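Local coordinates for protein histone-lysine N-methyltransferase SETMAR (Homo sapiens, PDB 3BO5) that methylates a lysine of histone H3 with S-adenosyl-L-methionine as donor and, as a fusion with a mariner transposase, takes part in DNA double-strand break repair, at residues V17-E22 with F38-P42; V102-V107 with I220-D225; Y247-G251 with L285-S289. The protein carries 2 engineered substitutions. All coordinates share one frame; numbering follows the deposited sequence.

How the interactions relate
All three contacts are only partly buried and follow one another along the chain without touching. Interaction 1 folds an N-terminal turn over a tyrosine ring; CH-pi packing and one short phenol-carboxylate bond carry it. Interaction 2 lies about 22 Å away, centre to centre, where the zinc-binding pre-SET region lends a short, weakly bonded strand to the SET sheet; backbone bonds, side-chain bonds to the main chain and water dominate. Interaction 3, on the other side of the chain's centre from interaction 2, reaches the same large sheet through strand 288-289, but it is aromatic and apolar and lines the cofactor pocket. Residues 38-42 lie nearer that pocket than does the zinc-bound segment 102-107.

Interaction 1: residues V17-E22 with F38-P42; sequences VACGQE and FQYTP
Glu-22 OE1 takes two donors: the phenol of Tyr-40, with OH 2.5 Å from OE1, and water 1, which also donates to the carbonyl oxygen of Pro-42 and so ties the carboxylate to the end of the other segment. The phenol uses the anti lone pair of OE1, which lies at the edge of the ring, near its plane; carboxylate and ring stand nearly perpendicular, 86° apart. The phenol oxygen also receives a weak bond from Ile-205 N. A bend at chi2 of Glu-22 (-77°) brings the carboxylate round to the hydroxyl and alongside Pro-42, where OE1 is 3.6 Å from CB of the proline. The rest of the tyrosine ring is a floor for the type I' turn from Ala-18 to Gln-21, closed by Gln-21 N to Ala-18 O at 2.8 Å. Ala-18 CA sits over the middle of the ring, 3.7 Å from its centroid, in a CH-pi contact; Ala-18 CB covers CZ at 3.7 Å, and Ala-18 O lies over the same face. Tyr-40 reaches beneath the turn because its CG is trans to the backbone N (chi1 -163°), and its CD2 meets Gln-21 CB obliquely at 3.8 Å. A leucine in place of Tyr-40 lacks the phenol and the flat ring, and would probably leave the Glu-22 carboxylate freer to turn and Ala-18 CA without its CH-pi partner. Val-17 CG1 touches the edge of the Phe-38 ring, 4.2 Å from CZ. That ring also makes a cation-pi contact with Arg-207, predicted to bind S-adenosyl-L-methionine. In this pre-SET part, Val-17, just before the turn, bonds through its backbone to Val-26, ahead of strand 27-29, while the backbone of Gln-39, on strand 39-40, is hydrogen-bonded to Tyr-201 and Gly-203.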
ATOM      1  N   VAL A  17      -4.758   5.340 -16.122  1.00 15.27           N
ATOM      2  CA  VAL A  17      -5.671   5.468 -14.995  1.00 15.27           C
ATOM      3  C   VAL A  17      -5.112   6.395 -13.902  1.00 16.32           C
ATOM      4  O   VAL A  17      -5.896   6.980 -13.115  1.00 15.97           O
ATOM      5  CB  VAL A  17      -5.978   4.066 -14.436  1.00 15.57           C
ATOM      6  CG1 VAL A  17      -6.890   4.194 -13.188  1.00 17.35           C
ATOM      7  CG2 VAL A  17      -6.648   3.229 -15.558  1.00 17.03           C
ATOM      8  N   ALA A  18      -3.778   6.513 -13.849  1.00 14.74           N
ATOM      9  CA  ALA A  18      -3.070   7.332 -12.876  1.00 14.43           C
ATOM     10  C   ALA A  18      -2.918   8.777 -13.309  1.00 14.03           C
ATOM     11  O   ALA A  18      -2.243   9.526 -12.627  1.00 15.52           O
ATOM     12  CB  ALA A  18      -1.732   6.735 -12.543  1.00 13.26           C
ATOM     13  N   CYS A  19      -3.507   9.125 -14.457  1.00 15.52           N
ATOM     14  CA  CYS A  19      -3.653  10.540 -14.849  1.00 16.06           C
ATOM     15  C   CYS A  19      -2.283  11.240 -14.870  1.00 16.32           C
ATOM     16  O   CYS A  19      -2.157  12.407 -14.491  1.00 15.35           O
ATOM     17  CB  CYS A  19      -4.583  11.224 -13.853  1.00 16.97           C
ATOM     18  SG  CYS A  19      -6.238  10.500 -13.898  1.00 20.87           S
ATOM     19  N   GLY A  20      -1.250  10.513 -15.288  1.00 16.58           N
ATOM     20  CA  GLY A  20       0.078  11.159 -15.437  1.00 16.80           C
ATOM     21  C   GLY A  20       0.802  11.398 -14.104  1.00 17.76           C
ATOM     22  O   GLY A  20       1.890  11.983 -14.066  1.00 18.76           O
ATOM     23  N   GLN A  21       0.179  10.943 -13.007  1.00 14.84           N
ATOM     24  CA  GLN A  21       0.627  11.269 -11.636  0.50 16.03           C
ATOM     25  C   GLN A  21       1.636  10.291 -11.051  1.00 15.76           C
ATOM     26  O   GLN A  21       2.138  10.519  -9.958  1.00 16.33           O
ATOM     27  CB  GLN A  21      -0.568  11.501 -10.666  0.50 14.89           C
ATOM     28  CG  GLN A  21      -1.458  12.734 -11.025  0.50 17.03           C
ATOM     29  CD  GLN A  21      -2.642  12.976 -10.107  0.50 17.27           C
ATOM     30  OE1 GLN A  21      -2.511  13.061  -8.898  0.50 20.90           O
ATOM     31  NE2 GLN A  21      -3.816  13.118 -10.693  0.50 21.76           N
ATOM     32  N   GLU A  22       1.972   9.226 -11.794  1.00 14.77           N
ATOM     33  CA  GLU A  22       2.997   8.276 -11.311  1.00 14.58           C
ATOM     34  C   GLU A  22       4.139   8.277 -12.306  1.00 14.29           C
ATOM     35  O   GLU A  22       4.025   8.896 -13.354  1.00 17.27           O
ATOM     36  CB  GLU A  22       2.400   6.862 -11.222  1.00 13.93           C
ATOM     37  CG  GLU A  22       1.197   6.824 -10.270  1.00 14.98           C
ATOM     38  CD  GLU A  22       1.569   6.824  -8.816  1.00 14.53           C
ATOM     39  OE1 GLU A  22       0.598   6.678  -8.030  1.00 14.38           O
ATOM     40  OE2 GLU A  22       2.790   6.967  -8.412  1.00 14.96           O
ATOM     41  N   PHE A  38     -12.700   8.041 -10.000  1.00 18.65           N
ATOM     42  CA  PHE A  38     -12.295   8.520  -8.698  1.00 17.87           C
ATOM     43  C   PHE A  38     -11.254   9.600  -8.887  1.00 16.52           C
ATOM     44  O   PHE A  38     -10.776   9.789 -10.033  1.00 18.50           O
ATOM     45  CB  PHE A  38     -11.722   7.394  -7.820  1.00 17.82           C
ATOM     46  CG  PHE A  38     -10.476   6.795  -8.411  1.00 15.56           C
ATOM     47  CD1 PHE A  38      -9.229   7.101  -7.863  1.00 13.01           C
ATOM     48  CD2 PHE A  38     -10.584   5.982  -9.529  1.00 15.18           C
ATOM     49  CE1 PHE A  38      -8.043   6.606  -8.476  1.00 14.62           C
ATOM     50  CE2 PHE A  38      -9.429   5.458 -10.129  1.00 14.73           C
ATOM     51  CZ  PHE A  38      -8.185   5.802  -9.581  1.00 14.82           C
ATOM     52  N   GLN A  39     -10.894  10.306  -7.811  1.00 15.70           N
ATOM     53  CA  GLN A  39      -9.845  11.317  -7.932  1.00 15.76           C
ATOM     54  C   GLN A  39      -8.476  10.700  -7.657  1.00 14.60           C
ATOM     55  O   GLN A  39      -8.223  10.233  -6.575  1.00 16.25           O
ATOM     56  CB  GLN A  39      -9.998  12.424  -6.934  1.00 16.25           C
ATOM     57  CG  GLN A  39     -11.226  13.266  -7.095  1.00 25.33           C
ATOM     58  CD  GLN A  39     -11.219  14.451  -6.136  1.00 33.70           C
ATOM     59  OE1 GLN A  39     -10.154  14.993  -5.758  1.00 37.98           O
ATOM     60  NE2 GLN A  39     -12.412  14.849  -5.725  1.00 38.18           N
ATOM     61  N   TYR A  40      -7.612  10.682  -8.655  1.00 13.71           N
ATOM     62  CA  TYR A  40      -6.321  10.066  -8.416  1.00 13.46           C
ATOM     63  C   TYR A  40      -5.414  10.898  -7.538  1.00 14.33           C
ATOM     64  O   TYR A  40      -5.305  12.133  -7.735  1.00 16.94           O
ATOM     65  CB  TYR A  40      -5.639   9.831  -9.783  1.00 13.74           C
ATOM     66  CG  TYR A  40      -4.519   8.816  -9.581  1.00 13.49           C
ATOM     67  CD1 TYR A  40      -4.798   7.443  -9.645  1.00 12.97           C
ATOM     68  CD2 TYR A  40      -3.208   9.206  -9.181  1.00 14.37           C
ATOM     69  CE1 TYR A  40      -3.826   6.500  -9.366  1.00 11.05           C
ATOM     70  CE2 TYR A  40      -2.233   8.259  -8.846  1.00 14.03           C
ATOM     71  CZ  TYR A  40      -2.569   6.880  -8.957  1.00 13.02           C
ATOM     72  OH  TYR A  40      -1.696   5.871  -8.663  1.00 12.54           O
ATOM     73  N   THR A  41      -4.692  10.232  -6.619  1.00 12.18           N
ATOM     74  CA  THR A  41      -3.578  10.851  -5.941  1.00 13.90           C
ATOM     75  C   THR A  41      -2.487   9.841  -5.816  1.00 13.09           C
ATOM     76  O   THR A  41      -2.773   8.664  -5.516  1.00 13.73           O
ATOM     77  CB  THR A  41      -3.975  11.346  -4.533  1.00 13.27           C
ATOM     78  OG1 THR A  41      -2.818  11.907  -3.892  1.00 14.10           O
ATOM     79  CG2 THR A  41      -4.531  10.215  -3.596  1.00 14.65           C
ATOM     80  N   PRO A  42      -1.242  10.267  -6.085  1.00 14.08           N
ATOM     81  CA  PRO A  42      -0.152   9.334  -5.888  1.00 13.11           C
ATOM     82  C   PRO A  42       0.244   9.202  -4.455  1.00 12.81           C
ATOM     83  O   PRO A  42       1.079   8.299  -4.087  1.00 14.45           O
ATOM     84  CB  PRO A  42       0.987   9.970  -6.733  1.00 13.09           C
ATOM     85  CG  PRO A  42       0.720  11.479  -6.580  1.00 13.67           C
ATOM     86  CD  PRO A  42      -0.809  11.602  -6.545  1.00 15.11           C
TER
HETATM   87  O   HOH W   1       1.130   5.947  -5.451  1.00 14.43           O

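Interaction 2: residues V102-V107 with I220-D225. With ZN (zinc ion), chain B; ZN (zinc ion), chain C.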
ATOM      1  N   VAL A 102      10.201   0.526   9.921  1.00 19.06           N
ATOM      2  CA  VAL A 102      10.966   0.900   8.755  1.00 16.99           C
ATOM      3  C   VAL A 102      10.893   2.403   8.522  1.00 15.54           C
ATOM      4  O   VAL A 102       9.772   2.995   8.371  1.00 14.85           O
ATOM      5  CB  VAL A 102      10.446   0.235   7.447  1.00 16.88           C
ATOM      6  CG1 VAL A 102      11.195   0.725   6.217  1.00 16.30           C
ATOM      7  CG2 VAL A 102      10.532  -1.334   7.543  1.00 20.08           C
ATOM      8  N   PHE A 103      12.097   3.009   8.516  1.00 13.86           N
ATOM      9  CA  PHE A 103      12.208   4.420   8.147  1.00 13.43           C
ATOM     10  C   PHE A 103      13.077   4.530   6.928  1.00 14.40           C
ATOM     11  O   PHE A 103      14.148   4.001   6.926  1.00 13.74           O
ATOM     12  CB  PHE A 103      12.860   5.196   9.301  1.00 14.10           C
ATOM     13  CG  PHE A 103      11.960   5.325  10.463  1.00 15.36           C
ATOM     14  CD1 PHE A 103      11.176   6.484  10.615  1.00 18.45           C
ATOM     15  CD2 PHE A 103      11.907   4.303  11.422  1.00 19.86           C
ATOM     16  CE1 PHE A 103      10.304   6.616  11.715  1.00 19.31           C
ATOM     17  CE2 PHE A 103      11.031   4.434  12.545  1.00 22.10           C
ATOM     18  CZ  PHE A 103      10.268   5.574  12.667  1.00 22.20           C
ATOM     19  N   GLU A 104      12.585   5.184   5.897  1.00 12.79           N
ATOM     20  CA  GLU A 104      13.458   5.597   4.753  1.00 10.92           C
ATOM     21  C   GLU A 104      14.143   6.926   5.051  1.00 12.35           C
ATOM     22  O   GLU A 104      13.634   7.765   5.822  1.00 13.95           O
ATOM     23  CB  GLU A 104      12.641   5.723   3.447  1.00 13.50           C
ATOM     24  CG  GLU A 104      12.170   4.360   3.011  1.00 12.56           C
ATOM     25  CD  GLU A 104      11.750   4.302   1.530  1.00 11.16           C
ATOM     26  OE1 GLU A 104      11.764   5.337   0.798  1.00 12.21           O
ATOM     27  OE2 GLU A 104      11.349   3.163   1.193  1.00 14.59           O
ATOM     28  N   CYS A 105      15.274   7.163   4.352  1.00 10.67           N
ATOM     29  CA  CYS A 105      15.835   8.515   4.361  1.00 12.71           C
ATOM     30  C   CYS A 105      14.815   9.428   3.669  1.00 13.31           C
ATOM     31  O   CYS A 105      14.022   8.985   2.852  1.00 16.00           O
ATOM     32  CB  CYS A 105      17.197   8.502   3.718  1.00 14.57           C
ATOM     33  SG  CYS A 105      18.357   7.713   4.741  1.00 12.70           S
ATOM     34  N   ASN A 106      14.750  10.684   4.149  1.00 13.58           N
ATOM     35  CA  ASN A 106      13.690  11.576   3.763  1.00 14.56           C
ATOM     36  C   ASN A 106      14.194  12.876   3.176  1.00 15.53           C
ATOM     37  O   ASN A 106      15.338  12.990   2.816  1.00 14.63           O
ATOM     38  CB  ASN A 106      12.698  11.763   4.902  1.00 12.91           C
ATOM     39  CG  ASN A 106      13.267  12.554   6.058  1.00 14.12           C
ATOM     40  OD1 ASN A 106      14.215  13.303   5.901  1.00 14.61           O
ATOM     41  ND2 ASN A 106      12.618  12.449   7.237  1.00 19.50           N
ATOM     42  N   VAL A 107      13.289  13.847   3.044  1.00 15.64           N
ATOM     43  CA  VAL A 107      13.691  15.070   2.330  1.00 17.25           C
ATOM     44  C   VAL A 107      14.781  15.841   3.126  1.00 17.57           C
ATOM     45  O   VAL A 107      15.504  16.679   2.557  1.00 19.34           O
ATOM     46  CB  VAL A 107      12.439  15.929   2.070  1.00 18.19           C
ATOM     47  CG1 VAL A 107      11.854  16.464   3.366  1.00 15.22           C
ATOM     48  CG2 VAL A 107      12.730  17.038   1.024  1.00 22.37           C
ATOM     49  N   ILE A 220       3.927  -3.232   4.220  1.00 12.66           N
ATOM     50  CA  ILE A 220       4.786  -2.814   5.290  1.00 14.36           C
ATOM     51  C   ILE A 220       4.549  -1.330   5.545  1.00 14.20           C
ATOM     52  O   ILE A 220       4.602  -0.563   4.601  1.00 14.42           O
ATOM     53  CB  ILE A 220       6.286  -2.942   4.795  1.00 14.60           C
ATOM     54  CG1 ILE A 220       6.608  -4.401   4.492  1.00 18.16           C
ATOM     55  CG2 ILE A 220       7.262  -2.525   5.892  1.00 19.22           C
ATOM     56  CD1 ILE A 220       6.203  -5.305   5.578  1.00 20.18           C
ATOM     57  N   PRO A 221       4.290  -0.917   6.823  1.00 14.08           N
ATOM     58  CA  PRO A 221       4.245   0.560   7.077  1.00 14.55           C
ATOM     59  C   PRO A 221       5.644   1.125   6.943  1.00 15.10           C
ATOM     60  O   PRO A 221       6.587   0.623   7.563  1.00 15.51           O
ATOM     61  CB  PRO A 221       3.750   0.651   8.546  1.00 14.17           C
ATOM     62  CG  PRO A 221       3.208  -0.751   8.898  1.00 18.48           C
ATOM     63  CD  PRO A 221       3.989  -1.719   8.017  1.00 14.50           C
ATOM     64  N   VAL A 222       5.797   2.107   6.048  1.00 13.25           N
ATOM     65  CA  VAL A 222       7.104   2.687   5.818  1.00 12.49           C
ATOM     66  C   VAL A 222       7.002   4.188   6.100  1.00 13.52           C
ATOM     67  O   VAL A 222       6.206   4.879   5.463  1.00 13.63           O
ATOM     68  CB  VAL A 222       7.567   2.438   4.372  1.00 12.38           C
ATOM     69  CG1 VAL A 222       8.867   3.220   4.134  1.00 15.51           C
ATOM     70  CG2 VAL A 222       7.803   0.926   4.143  1.00 15.37           C
ATOM     71  N   ARG A 223       7.818   4.659   7.067  1.00 13.81           N
ATOM     72  CA  ARG A 223       7.851   6.112   7.307  1.00 12.16           C
ATOM     73  C   ARG A 223       8.928   6.807   6.540  1.00 14.30           C
ATOM     74  O   ARG A 223      10.028   6.291   6.430  1.00 15.57           O
ATOM     75  CB  ARG A 223       7.934   6.409   8.824  1.00 13.62           C
ATOM     76  CG  ARG A 223       6.617   6.096   9.528  1.00 16.10           C
ATOM     77  CD  ARG A 223       6.698   6.133  11.027  1.00 17.91           C
ATOM     78  NE  ARG A 223       5.329   6.004  11.543  1.00 16.94           N
ATOM     79  CZ  ARG A 223       4.680   4.844  11.680  1.00 15.73           C
ATOM     80  NH1 ARG A 223       5.245   3.687  11.315  1.00 16.17           N
ATOM     81  NH2 ARG A 223       3.441   4.850  12.192  1.00 18.98           N
ATOM     82  N   ILE A 224       8.625   7.998   6.033  1.00 12.31           N
ATOM     83  CA  ILE A 224       9.562   8.765   5.229  1.00 13.27           C
ATOM     84  C   ILE A 224       9.627  10.166   5.864  1.00 13.51           C
ATOM     85  O   ILE A 224      10.381  10.380   6.794  1.00 13.47           O
ATOM     86  CB  ILE A 224       9.194   8.812   3.770  1.00 13.54           C
ATOM     87  CG1 ILE A 224       8.944   7.338   3.281  1.00 15.03           C
ATOM     88  CG2 ILE A 224      10.313   9.521   2.928  1.00 15.16           C
ATOM     89  CD1 ILE A 224       8.720   7.159   1.785  1.00 17.51           C
ATOM     90  N   ASP A 225       8.815  11.088   5.358  1.00 14.26           N
ATOM     91  CA  ASP A 225       8.812  12.437   5.971  1.00 16.06           C
ATOM     92  C   ASP A 225       7.966  12.558   7.216  1.00 16.69           C
ATOM     93  O   ASP A 225       8.255  13.322   8.106  1.00 17.71           O
ATOM     94  CB  ASP A 225       8.317  13.465   4.963  1.00 14.65           C
ATOM     95  CG  ASP A 225       9.216  13.620   3.760  1.00 19.20           C
ATOM     96  OD1 ASP A 225      10.388  13.425   3.881  1.00 19.85           O
ATOM     97  OD2 ASP A 225       8.761  14.033   2.660  1.00 24.44           O
TER
HETATM   98 ZN    ZN B 301      18.346   9.233   6.534  1.00 13.70          ZN
HETATM   99 ZN    ZN C 302      20.271   7.921   3.369  1.00 14.66          ZN
HETATM  100  O   HOH W   2       7.360  -0.403   9.841  1.00 20.89           O
HETATM  101  O   HOH W   3       7.509   2.716   9.895  1.00 21.93           O
HETATM  102  O   HOH W   4      12.136   8.595   7.917  1.00 16.70           O
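A short parallel pairing joins the zinc-binding pre-SET region to the SET sheet: Phe-103 lies opposite Arg-223, on strand 217-223. Arg-223 grips both neighbours of Phe-103, its N donating to Val-102 O (2.9 Å) and its O accepting from Glu-104 N (2.8 Å), the latter almost in line with the carbonyl bond. On the face these two residues share, the aliphatic part of Arg-223 runs past the Phe-103 ring, CD 3.7 Å from CE1. Arg-223 NH1 donates to water 3, which lies in the guanidinium plane and itself donates to Val-102 O; NH2 makes a salt bridge with Glu-185. On the Val-102 and Val-222 face, Glu-104 CG packs on Val-222 CG1 at 3.7 Å, while the Glu-104 carboxylate turns to Val-120 N and Gln-121. Between Glu-104 and Asn-106, the CB of Cys-105 points away from the SET segment, and its SG bridges two zinc ions of the triangular cluster, each at 2.4 Å. Farther along, Asn-106 CG sits between its backbone N and carbonyl carbon (chi1 70°), which turns ND2 to Ile-224 O (3.1 Å), 37° above the carbonyl plane; OD1 accepts from Leu-108 N. Val-107 N points straight at Asp-225 OD1 (3.0 Å, 171° at the hydrogen). Cross-links thus flank the bridging thiolate in sequence, which probably restricts how its backbone can move against the SET sheet.

Interaction 3: residues Y247-G251 with L285-S289. With SAH (S-adenosyl-L-homocysteine), chain F.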
ATOM      1  N   TYR A 247      -3.231  -8.558  -2.042  1.00 10.55           N
ATOM      2  CA  TYR A 247      -2.661  -8.660  -0.701  1.00 10.09           C
ATOM      3  C   TYR A 247      -3.759  -9.202   0.223  1.00 10.31           C
ATOM      4  O   TYR A 247      -4.900  -9.380  -0.216  1.00 11.77           O
ATOM      5  CB  TYR A 247      -2.171  -7.328  -0.125  1.00 12.80           C
ATOM      6  CG  TYR A 247      -3.134  -6.180   0.156  1.00 11.64           C
ATOM      7  CD1 TYR A 247      -3.653  -5.971   1.433  1.00 12.42           C
ATOM      8  CD2 TYR A 247      -3.426  -5.206  -0.862  1.00 11.39           C
ATOM      9  CE1 TYR A 247      -4.410  -4.841   1.714  1.00 12.68           C
ATOM     10  CE2 TYR A 247      -4.194  -4.071  -0.570  1.00 13.60           C
ATOM     11  CZ  TYR A 247      -4.686  -3.925   0.707  1.00 13.38           C
ATOM     12  OH  TYR A 247      -5.388  -2.807   1.115  1.00 13.93           O
ATOM     13  N   ASP A 248      -3.319  -9.552   1.431  1.00 10.98           N
ATOM     14  CA  ASP A 248      -4.267 -10.164   2.353  1.00 13.04           C
ATOM     15  C   ASP A 248      -5.016  -9.106   3.119  1.00 11.12           C
ATOM     16  O   ASP A 248      -4.405  -8.361   3.884  1.00 11.97           O
ATOM     17  CB  ASP A 248      -3.477 -11.047   3.301  1.00 11.88           C
ATOM     18  CG  ASP A 248      -4.312 -11.655   4.447  1.00 15.09           C
ATOM     19  OD1 ASP A 248      -5.557 -11.510   4.516  1.00 14.50           O
ATOM     20  OD2 ASP A 248      -3.603 -12.371   5.240  1.00 16.89           O
ATOM     21  N   TYR A 249      -6.335  -9.010   2.867  1.00 10.95           N
ATOM     22  CA  TYR A 249      -7.102  -7.936   3.503  1.00 11.16           C
ATOM     23  C   TYR A 249      -7.120  -8.073   5.047  1.00 12.76           C
ATOM     24  O   TYR A 249      -7.464  -7.087   5.702  1.00 12.83           O
ATOM     25  CB  TYR A 249      -8.547  -7.941   3.004  1.00 12.32           C
ATOM     26  CG  TYR A 249      -8.744  -7.354   1.634  1.00  9.75           C
ATOM     27  CD1 TYR A 249      -7.655  -7.060   0.797  1.00 12.28           C
ATOM     28  CD2 TYR A 249     -10.036  -7.077   1.169  1.00 11.32           C
ATOM     29  CE1 TYR A 249      -7.878  -6.546  -0.497  1.00  9.94           C
ATOM     30  CE2 TYR A 249     -10.263  -6.536  -0.083  1.00 11.99           C
ATOM     31  CZ  TYR A 249      -9.158  -6.279  -0.915  1.00 11.60           C
ATOM     32  OH  TYR A 249      -9.439  -5.768  -2.137  1.00 10.78           O
ATOM     33  N   SER A 250      -6.823  -9.267   5.611  1.00 12.96           N
ATOM     34  CA  SER A 250      -6.719  -9.384   7.071  1.00 13.59           C
ATOM     35  C   SER A 250      -5.391  -8.975   7.610  1.00 12.70           C
ATOM     36  O   SER A 250      -5.214  -8.858   8.836  1.00 13.92           O
ATOM     37  CB  SER A 250      -6.982 -10.841   7.506  1.00 13.01           C
ATOM     38  OG  SER A 250      -5.861 -11.620   7.176  1.00 16.92           O
ATOM     39  N   GLY A 251      -4.424  -8.795   6.684  1.00 12.91           N
ATOM     40  CA  GLY A 251      -3.084  -8.403   7.060  1.00 13.44           C
ATOM     41  C   GLY A 251      -2.290  -9.507   7.726  1.00 15.13           C
ATOM     42  O   GLY A 251      -1.147  -9.250   8.165  1.00 15.65           O
ATOM     43  N   LEU A 285     -14.044 -13.185   2.453  1.00 16.07           N
ATOM     44  CA  LEU A 285     -13.209 -12.036   2.395  1.00 18.47           C
ATOM     45  C   LEU A 285     -13.076 -11.506   3.812  1.00 20.49           C
ATOM     46  O   LEU A 285     -14.100 -11.136   4.443  1.00 21.06           O
ATOM     47  CB  LEU A 285     -13.880 -11.039   1.411  1.00 21.29           C
ATOM     48  CG  LEU A 285     -13.217 -10.310   0.311  1.00 22.78           C
ATOM     49  CD1 LEU A 285     -12.355 -11.316  -0.462  1.00 26.08           C
ATOM     50  CD2 LEU A 285     -14.334  -9.687  -0.482  1.00 19.86           C
ATOM     51  N   PRO A 286     -11.861 -11.481   4.349  1.00 19.99           N
ATOM     52  CA  PRO A 286     -11.673 -11.212   5.786  1.00 21.19           C
ATOM     53  C   PRO A 286     -11.652  -9.724   6.179  1.00 21.92           C
ATOM     54  O   PRO A 286     -10.652  -9.261   6.751  1.00 23.64           O
ATOM     55  CB  PRO A 286     -10.368 -11.895   6.096  1.00 20.88           C
ATOM     56  CG  PRO A 286      -9.524 -11.634   4.756  1.00 18.16           C
ATOM     57  CD  PRO A 286     -10.574 -11.780   3.666  1.00 18.90           C
ATOM     58  N   PHE A 287     -12.754  -9.040   5.911  1.00 22.35           N
ATOM     59  CA  PHE A 287     -12.921  -7.666   6.458  1.00 22.48           C
ATOM     60  C   PHE A 287     -13.178  -7.707   7.952  1.00 26.14           C
ATOM     61  O   PHE A 287     -13.741  -8.690   8.464  1.00 26.87           O
ATOM     62  CB  PHE A 287     -14.110  -6.993   5.781  1.00 22.64           C
ATOM     63  CG  PHE A 287     -13.905  -6.663   4.358  1.00 19.62           C
ATOM     64  CD1 PHE A 287     -13.081  -5.591   3.965  1.00 17.86           C
ATOM     65  CD2 PHE A 287     -14.602  -7.370   3.366  1.00 22.48           C
ATOM     66  CE1 PHE A 287     -12.922  -5.266   2.596  1.00 20.66           C
ATOM     67  CE2 PHE A 287     -14.459  -7.064   2.040  1.00 19.59           C
ATOM     68  CZ  PHE A 287     -13.624  -5.994   1.617  1.00 21.03           C
ATOM     69  N   ASP A 288     -12.762  -6.635   8.635  1.00 26.04           N
ATOM     70  CA  ASP A 288     -13.250  -6.346   9.964  1.00 27.62           C
ATOM     71  C   ASP A 288     -14.530  -5.539   9.799  1.00 28.17           C
ATOM     72  O   ASP A 288     -14.515  -4.415   9.282  1.00 25.11           O
ATOM     73  CB  ASP A 288     -12.213  -5.582  10.759  1.00 26.97           C
ATOM     74  CG  ASP A 288     -12.713  -5.217  12.170  1.00 32.36           C
ATOM     75  OD1 ASP A 288     -13.612  -5.936  12.656  1.00 32.96           O
ATOM     76  OD2 ASP A 288     -12.210  -4.236  12.780  1.00 35.55           O
ATOM     77  N   SER A 289     -15.644  -6.118  10.241  1.00 30.16           N
ATOM     78  CA  SER A 289     -16.980  -5.570  10.017  1.00 34.04           C
ATOM     79  C   SER A 289     -17.450  -4.692  11.154  1.00 37.44           C
ATOM     80  O   SER A 289     -17.202  -5.008  12.323  1.00 38.08           O
ATOM     81  CB  SER A 289     -17.965  -6.715   9.846  1.00 35.31           C
ATOM     82  OG  SER A 289     -17.516  -7.533   8.777  1.00 34.51           O
TER
HETATM   83  N   SAH F 305     -12.555  -5.068  -7.083  1.00 13.08           N
HETATM   84  CA  SAH F 305     -12.439  -3.661  -6.580  1.00 14.34           C
HETATM   85  CB  SAH F 305     -10.994  -3.307  -6.157  1.00 14.13           C
HETATM   86  CG  SAH F 305     -10.721  -3.881  -4.755  1.00 11.32           C
HETATM   87  SD  SAH F 305     -11.695  -3.032  -3.478  1.00 14.08           S
HETATM   88  C   SAH F 305     -12.971  -2.708  -7.674  1.00 12.98           C
HETATM   89  O   SAH F 305     -13.552  -3.149  -8.661  1.00 14.21           O
HETATM   90  OXT SAH F 305     -12.772  -1.460  -7.511  1.00 14.58           O
HETATM   91  C5' SAH F 305     -12.379  -4.456  -2.607  1.00 14.52           C
HETATM   92  C4' SAH F 305     -13.576  -5.109  -3.294  1.00 13.30           C
HETATM   93  O4' SAH F 305     -13.161  -5.922  -4.396  1.00 11.50           O
HETATM   94  C3' SAH F 305     -14.321  -6.062  -2.406  1.00 15.50           C
HETATM   95  O3' SAH F 305     -15.289  -5.353  -1.584  1.00 18.06           O
HETATM   96  C2' SAH F 305     -14.982  -7.008  -3.367  1.00 15.33           C
HETATM   97  O2' SAH F 305     -16.056  -6.380  -4.091  1.00 18.10           O
HETATM   98  C1' SAH F 305     -13.878  -7.171  -4.393  1.00 11.08           C
HETATM   99  N9  SAH F 305     -12.890  -8.202  -4.019  1.00 12.05           N
HETATM  100  C8  SAH F 305     -11.541  -8.031  -3.721  1.00 11.65           C
HETATM  101  N7  SAH F 305     -10.997  -9.218  -3.530  1.00 15.52           N
HETATM  102  C5  SAH F 305     -11.932 -10.170  -3.728  1.00 12.76           C
HETATM  103  C6  SAH F 305     -11.864 -11.575  -3.606  1.00 11.71           C
HETATM  104  N6  SAH F 305     -10.768 -12.293  -3.355  1.00 12.52           N
HETATM  105  N1  SAH F 305     -13.070 -12.233  -3.827  1.00 12.36           N
HETATM  106  C2  SAH F 305     -14.216 -11.566  -4.129  1.00 13.30           C
HETATM  107  N3  SAH F 305     -14.323 -10.198  -4.282  1.00 12.97           N
HETATM  108  C4  SAH F 305     -13.157  -9.554  -4.000  1.00 11.19           C
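The side chains of Tyr-249 and Phe-287 run alongside each other in the same direction, their ring planes 55° apart and their centroids 5.5 Å, an oblique pair in which Tyr-249 CD2 comes 3.7 Å from Phe-287 CE1. At its edge the tyrosine meets the cofactor product S-adenosyl-L-homocysteine, with OH 3.3 Å from C5'; CD1, on the flank of the ring away from Phe-287, lies over a face of the Tyr-247 ring, toward its rim. Arg-264 adds a cation-pi contact to Tyr-249, and His-211 packs with it edge-to-face. The hydroxyl bonds to Leu-209 O, which fixes the outer end of the ring beside the ligand. Phe-287 meets the ribose, CZ 3.7 Å from O3', and Leu-285 CD2 lies 3.7 Å from C4 of the adenine. Pro-286, the centre of an inverse gamma turn, faces the other segment, its CB 3.8 Å from Ser-250 CB. Asp-248 OD1 accepts from Ser-250 N (2.8 Å) in an Asx turn and from Ser-250 OG (2.7 Å), both from the same face of the carboxylate; chi1 of 74° turns OG to that oxygen, and OG also bonds to Arg-252 NE. These bonds shape the type I turn from Asp-248 to Gly-251 against which Pro-286 packs. The zinc site of Cys-213, Cys-274, Cys-276 and Cys-281 is nearby. As in SET methyltransferases that carry a cysteine-rich post-SET region, the chain following the zinc site folds over the SET domain and completes the S-adenosyl-L-methionine pocket.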